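Local coordinates for protein prefoldin beta subunit 2 (Thermococcus sp., PDB 3AEI) that probably forms part of the prefoldin co-chaperone, which as in its relatives captures unfolded proteins in its coiled-coil arms and delivers them to a group II chaperonin, at residues L19-E24 against L80-E84; E34-T38 against K59-I63. One frame throughout, in Å; residues are numbered along the deposited sequence.

Contact 1: L19-E24 against L80-E84; sequences LRQSLE and LKKRE
In the antiparallel coiled coil of the prefoldin subunit, Arg20 on helix 2-37 reaches across to Glu84 on helix 59-93, and Leu80 packs against the base of the Arg20 side chain. The short segments run at 147° to each other. Arg20 grips the carboxylate side-on: NE lies 2.9 Å from Glu84 OE2 on a nearly straight bond (174°), while NH2 lies 3.1 Å from Glu84 OE1. Both oxygens use their syn lone pairs, and the two flat groups are nearly coplanar, so the pairing fixes the turn of the guanidinium. Bends at chi2 (-103°) and chi3 bring its NE and NH2 edge to Glu84, the side chains crossing at about a right angle, and leave NH1 to bond Glu24 OE1 at 2.8 Å from above the Glu24 carboxylate plane. An alanine in place of Arg20 would be likely to leave Glu24 and Glu84 without the cation that links them. A branched leucine suits its place, putting Leu80 CD1 3.7 Å from Arg20 CA. The same Leu80 CD1 lies 3.9 Å from Leu23 CD1. Lys81 suits the more exposed flank: its methylenes pass the arginine obliquely, and a water 2.8 Å from Glu24 OE2 is held weakly by Lys81 NZ.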
loop_
_atom_site.group_PDB
_atom_site.type_symbol
_atom_site.label_atom_id
_atom_site.label_comp_id
_atom_site.label_asym_id
_atom_site.label_seq_id
_atom_site.Cartn_x
_atom_site.Cartn_y
_atom_site.Cartn_z
ATOM N N LEU A 19 -8.075 3.972 12.510
ATOM C CA LEU A 19 -8.919 4.214 11.316
ATOM C C LEU A 19 -9.077 5.714 11.074
ATOM O O LEU A 19 -8.982 6.202 9.943
ATOM C CB LEU A 19 -10.321 3.634 11.530
ATOM C CG LEU A 19 -10.781 2.355 10.834
ATOM C CD1 LEU A 19 -9.634 1.466 10.495
ATOM C CD2 LEU A 19 -11.789 1.652 11.749
ATOM N N ARG A 20 -9.319 6.445 12.149
ATOM C CA ARG A 20 -9.516 7.867 12.052
ATOM C C ARG A 20 -8.289 8.595 11.522
ATOM O O ARG A 20 -8.397 9.495 10.675
ATOM C CB ARG A 20 -9.918 8.427 13.416
ATOM C CG ARG A 20 -10.399 9.865 13.354
ATOM C CD ARG A 20 -9.320 10.794 13.850
ATOM N NE ARG A 20 -8.944 10.520 15.246
ATOM C CZ ARG A 20 -7.778 10.889 15.802
ATOM N NH1 ARG A 20 -6.860 11.554 15.103
ATOM N NH2 ARG A 20 -7.512 10.568 17.065
ATOM N N GLN A 21 -7.120 8.198 11.999
ATOM C CA GLN A 21 -5.880 8.855 11.570
ATOM C C GLN A 21 -5.585 8.602 10.094
ATOM O O GLN A 21 -4.972 9.438 9.418
ATOM C CB GLN A 21 -4.726 8.358 12.428
ATOM C CG GLN A 21 -4.841 8.893 13.843
ATOM C CD GLN A 21 -3.987 8.134 14.839
ATOM O OE1 GLN A 21 -3.544 7.007 14.577
ATOM N NE2 GLN A 21 -3.799 8.719 16.016
ATOM N N SER A 22 -6.000 7.431 9.613
ATOM C CA SER A 22 -5.738 7.105 8.220
ATOM C C SER A 22 -6.602 8.030 7.362
ATOM O O SER A 22 -6.161 8.545 6.339
ATOM C CB SER A 22 -6.085 5.635 7.952
ATOM O OG SER A 22 -6.008 5.357 6.559
ATOM N N LEU A 23 -7.835 8.256 7.792
ATOM C CA LEU A 23 -8.725 9.129 7.033
ATOM C C LEU A 23 -8.257 10.574 7.085
ATOM O O LEU A 23 -8.296 11.272 6.067
ATOM C CB LEU A 23 -10.157 9.040 7.591
ATOM C CG LEU A 23 -10.806 7.682 7.559
ATOM C CD1 LEU A 23 -12.191 7.825 8.191
ATOM C CD2 LEU A 23 -10.913 7.178 6.120
ATOM N N GLU A 24 -7.788 11.054 8.247
ATOM C CA GLU A 24 -7.336 12.439 8.307
ATOM C C GLU A 24 -6.123 12.645 7.383
ATOM O O GLU A 24 -5.968 13.715 6.771
ATOM C CB GLU A 24 -6.962 12.828 9.746
ATOM C CG GLU A 24 -8.139 12.815 10.652
ATOM C CD GLU A 24 -7.824 13.255 12.071
ATOM O OE1 GLU A 24 -6.803 12.779 12.612
ATOM O OE2 GLU A 24 -8.612 14.061 12.637
ATOM N N LEU A 80 -16.117 8.912 14.098
ATOM C CA LEU A 80 -15.144 8.132 14.857
ATOM C C LEU A 80 -14.666 8.914 16.081
ATOM O O LEU A 80 -14.472 8.326 17.151
ATOM C CB LEU A 80 -13.949 7.736 13.961
ATOM C CG LEU A 80 -14.224 6.758 12.821
ATOM C CD1 LEU A 80 -13.065 6.768 11.867
ATOM C CD2 LEU A 80 -14.499 5.371 13.339
ATOM N N LYS A 81 -14.476 10.231 15.945
ATOM C CA LYS A 81 -14.029 11.038 17.067
ATOM C C LYS A 81 -15.095 11.043 18.174
ATOM O O LYS A 81 -14.774 11.088 19.361
ATOM C CB LYS A 81 -13.661 12.474 16.618
ATOM C CG LYS A 81 -12.308 12.530 15.852
ATOM C CD LYS A 81 -11.828 13.934 15.439
ATOM C CE LYS A 81 -11.183 14.680 16.600
ATOM N NZ LYS A 81 -10.500 15.936 16.157
ATOM N N LYS A 82 -16.360 10.957 17.802
ATOM C CA LYS A 82 -17.381 10.944 18.836
ATOM C C LYS A 82 -17.327 9.595 19.586
ATOM O O LYS A 82 -17.535 9.566 20.805
ATOM C CB LYS A 82 -18.750 11.266 18.212
ATOM C CG LYS A 82 -19.895 10.452 18.708
ATOM C CD LYS A 82 -19.869 9.101 18.033
ATOM C CE LYS A 82 -20.378 9.140 16.602
ATOM N NZ LYS A 82 -20.390 7.762 16.037
ATOM N N ARG A 83 -17.018 8.498 18.884
ATOM C CA ARG A 83 -16.882 7.186 19.542
ATOM C C ARG A 83 -15.637 7.221 20.444
ATOM O O ARG A 83 -15.654 6.657 21.542
ATOM C CB ARG A 83 -16.735 6.032 18.526
ATOM C CG ARG A 83 -18.043 5.509 17.878
ATOM C CD ARG A 83 -17.804 4.331 16.866
ATOM N NE ARG A 83 -17.326 3.106 17.515
ATOM C CZ ARG A 83 -16.739 2.083 16.892
ATOM N NH1 ARG A 83 -16.547 2.120 15.580
ATOM N NH2 ARG A 83 -16.327 1.025 17.588
ATOM N N GLU A 84 -14.567 7.883 19.999
ATOM C CA GLU A 84 -13.341 7.972 20.821
ATOM C C GLU A 84 -13.662 8.760 22.089
ATOM O O GLU A 84 -13.136 8.484 23.160
ATOM C CB GLU A 84 -12.220 8.726 20.101
ATOM C CG GLU A 84 -11.694 8.071 18.856
ATOM C CD GLU A 84 -10.678 8.942 18.128
ATOM O OE1 GLU A 84 -9.847 9.600 18.805
ATOM O OE2 GLU A 84 -10.700 8.965 16.869
HETATM O O HOH W 1 -7.508 15.103 14.949
#

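Contact 2: E34-T38 against K59-I63; sequences EGIIT and KDEAI
The carbonyl oxygen Glu34 O is gripped twice by Thr38, from opposite faces of its plane: the backbone N and the hydroxyl OG1 each donate to it over 3.0 Å. This double hold closes the C-terminal end of helix 2-37, where Thr38 leaves helical geometry. With chi1 at 63°, OG1 turns back to the carbonyl and the methyl CG2 is left to meet Ile63 CD1 at 3.7 Å, a double duty that suits a threonine. Ile37 is the buried centre of the contact. Its two branches divide the work, CG2 lying 3.6 Å from Lys59 CG and CD1 4.0 Å from Ala62 CB; the short methyl of Ala62 leaves room for the CD1 end of Ile37. Lys59 slides past Ile37 in the opposite direction, its chain fully extended from a CG anti to the backbone N (chi1 170°). This carries NZ to a water 2.8 Å away, which in turn donates to Ile37 O; a positive charge here would probably be favoured by the nearby helix C-terminus. Glu34 suits its place by its long extended chain, which crosses Ile63 with OE1 3.7 Å from Ile63 CG2, while OE2 makes a long, weak ion pair with Arg70. Among its neighbours, Ile37 also packs on Ile66 of helix 59-93, Ile37 and Ala62 touch Ile46 of strand 46-50, and Val55 of the second subunit packs against Ile37.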
loop_
_atom_site.group_PDB
_atom_site.type_symbol
_atom_site.label_atom_id
_atom_site.label_comp_id
_atom_site.label_asym_id
_atom_site.label_seq_id
_atom_site.Cartn_x
_atom_site.Cartn_y
_atom_site.Cartn_z
ATOM N N GLU A 34 -5.289 20.505 -3.342
ATOM C CA GLU A 34 -6.216 21.569 -3.783
ATOM C C GLU A 34 -5.500 22.915 -3.788
ATOM O O GLU A 34 -5.636 23.699 -4.719
ATOM C CB GLU A 34 -7.431 21.626 -2.867
ATOM C CG GLU A 34 -8.618 22.354 -3.474
ATOM C CD GLU A 34 -9.835 22.239 -2.578
ATOM O OE1 GLU A 34 -10.966 22.202 -3.100
ATOM O OE2 GLU A 34 -9.657 22.177 -1.347
ATOM N N GLY A 35 -4.699 23.162 -2.759
ATOM C CA GLY A 35 -3.965 24.419 -2.722
ATOM C C GLY A 35 -3.047 24.599 -3.912
ATOM O O GLY A 35 -2.936 25.715 -4.434
ATOM N N ILE A 36 -2.398 23.520 -4.353
ATOM C CA ILE A 36 -1.497 23.582 -5.490
ATOM C C ILE A 36 -2.269 23.747 -6.800
ATOM O O ILE A 36 -1.913 24.562 -7.682
ATOM C CB ILE A 36 -0.655 22.308 -5.606
ATOM C CG1 ILE A 36 0.218 22.171 -4.346
ATOM C CG2 ILE A 36 0.150 22.320 -6.902
ATOM C CD1 ILE A 36 1.159 21.026 -4.355
ATOM N N ILE A 37 -3.325 22.957 -6.929
ATOM C CA ILE A 37 -4.119 22.980 -8.148
ATOM C C ILE A 37 -4.754 24.333 -8.395
ATOM O O ILE A 37 -4.942 24.730 -9.545
ATOM C CB ILE A 37 -5.215 21.892 -8.054
ATOM C CG1 ILE A 37 -4.550 20.512 -8.144
ATOM C CG2 ILE A 37 -6.243 22.042 -9.170
ATOM C CD1 ILE A 37 -5.467 19.361 -7.601
ATOM N N THR A 38 -5.075 25.040 -7.327
ATOM C CA THR A 38 -5.713 26.330 -7.506
ATOM C C THR A 38 -4.699 27.468 -7.453
ATOM O O THR A 38 -5.088 28.628 -7.426
ATOM C CB THR A 38 -6.811 26.548 -6.459
ATOM O OG1 THR A 38 -6.224 26.569 -5.135
ATOM C CG2 THR A 38 -7.862 25.453 -6.548
ATOM N N LYS A 59 -8.741 20.266 -13.989
ATOM C CA LYS A 59 -8.663 20.987 -12.727
ATOM C C LYS A 59 -10.033 20.984 -12.040
ATOM O O LYS A 59 -10.135 20.714 -10.861
ATOM C CB LYS A 59 -8.199 22.431 -12.997
ATOM C CG LYS A 59 -8.318 23.339 -11.801
ATOM C CD LYS A 59 -7.910 24.766 -12.170
ATOM C CE LYS A 59 -8.167 25.738 -11.019
ATOM N NZ LYS A 59 -7.852 27.162 -11.366
ATOM N N ASP A 60 -11.105 21.288 -12.770
ATOM C CA ASP A 60 -12.439 21.293 -12.182
ATOM C C ASP A 60 -12.851 19.913 -11.669
ATOM O O ASP A 60 -13.474 19.796 -10.620
ATOM C CB ASP A 60 -13.465 21.809 -13.206
ATOM C CG ASP A 60 -13.403 23.326 -13.387
ATOM O OD1 ASP A 60 -14.254 23.863 -14.133
ATOM O OD2 ASP A 60 -12.519 23.984 -12.789
ATOM N N GLU A 61 -12.478 18.852 -12.388
ATOM C CA GLU A 61 -12.838 17.526 -11.928
ATOM C C GLU A 61 -12.066 17.212 -10.653
ATOM O O GLU A 61 -12.598 16.596 -9.733
ATOM C CB GLU A 61 -12.498 16.481 -13.006
ATOM C CG GLU A 61 -13.468 16.549 -14.229
ATOM C CD GLU A 61 -13.052 15.682 -15.424
ATOM O OE1 GLU A 61 -11.862 15.352 -15.574
ATOM O OE2 GLU A 61 -13.942 15.351 -16.258
ATOM N N ALA A 62 -10.809 17.639 -10.611
ATOM C CA ALA A 62 -9.951 17.385 -9.443
ATOM C C ALA A 62 -10.496 18.105 -8.221
ATOM O O ALA A 62 -10.589 17.530 -7.154
ATOM C CB ALA A 62 -8.521 17.850 -9.730
ATOM N N ILE A 63 -10.890 19.360 -8.394
ATOM C CA ILE A 63 -11.438 20.100 -7.273
ATOM C C ILE A 63 -12.746 19.424 -6.795
ATOM O O ILE A 63 -12.979 19.280 -5.591
ATOM C CB ILE A 63 -11.668 21.602 -7.673
ATOM C CG1 ILE A 63 -10.317 22.265 -7.924
ATOM C CG2 ILE A 63 -12.417 22.328 -6.550
ATOM C CD1 ILE A 63 -10.420 23.638 -8.585
HETATM O O HOH W 2 -5.087 27.222 -10.946
#

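In the fold
Both contacts join helix 2-37 to helix 59-93, and contact 2 is nested within the loop that contact 1 closes; their centres are about 26 Å apart. Contact 1 lies partway along the coiled coil, on its surface and untouched by other chains of the assembly, and there charged groups bridge the helices directly beside leucine contacts. Contact 2 sits where the helices give way to the two-stranded hairpin, is partly buried, and is held by apolar packing round Ile37 and Ile63, including the lysine's methylenes, with its direct hydrogen bonds kept within each segment. Water joins the helices in each, but a carboxylate holds it in contact 1 and a backbone carbonyl in contact 2, which also meets neighbouring subunits.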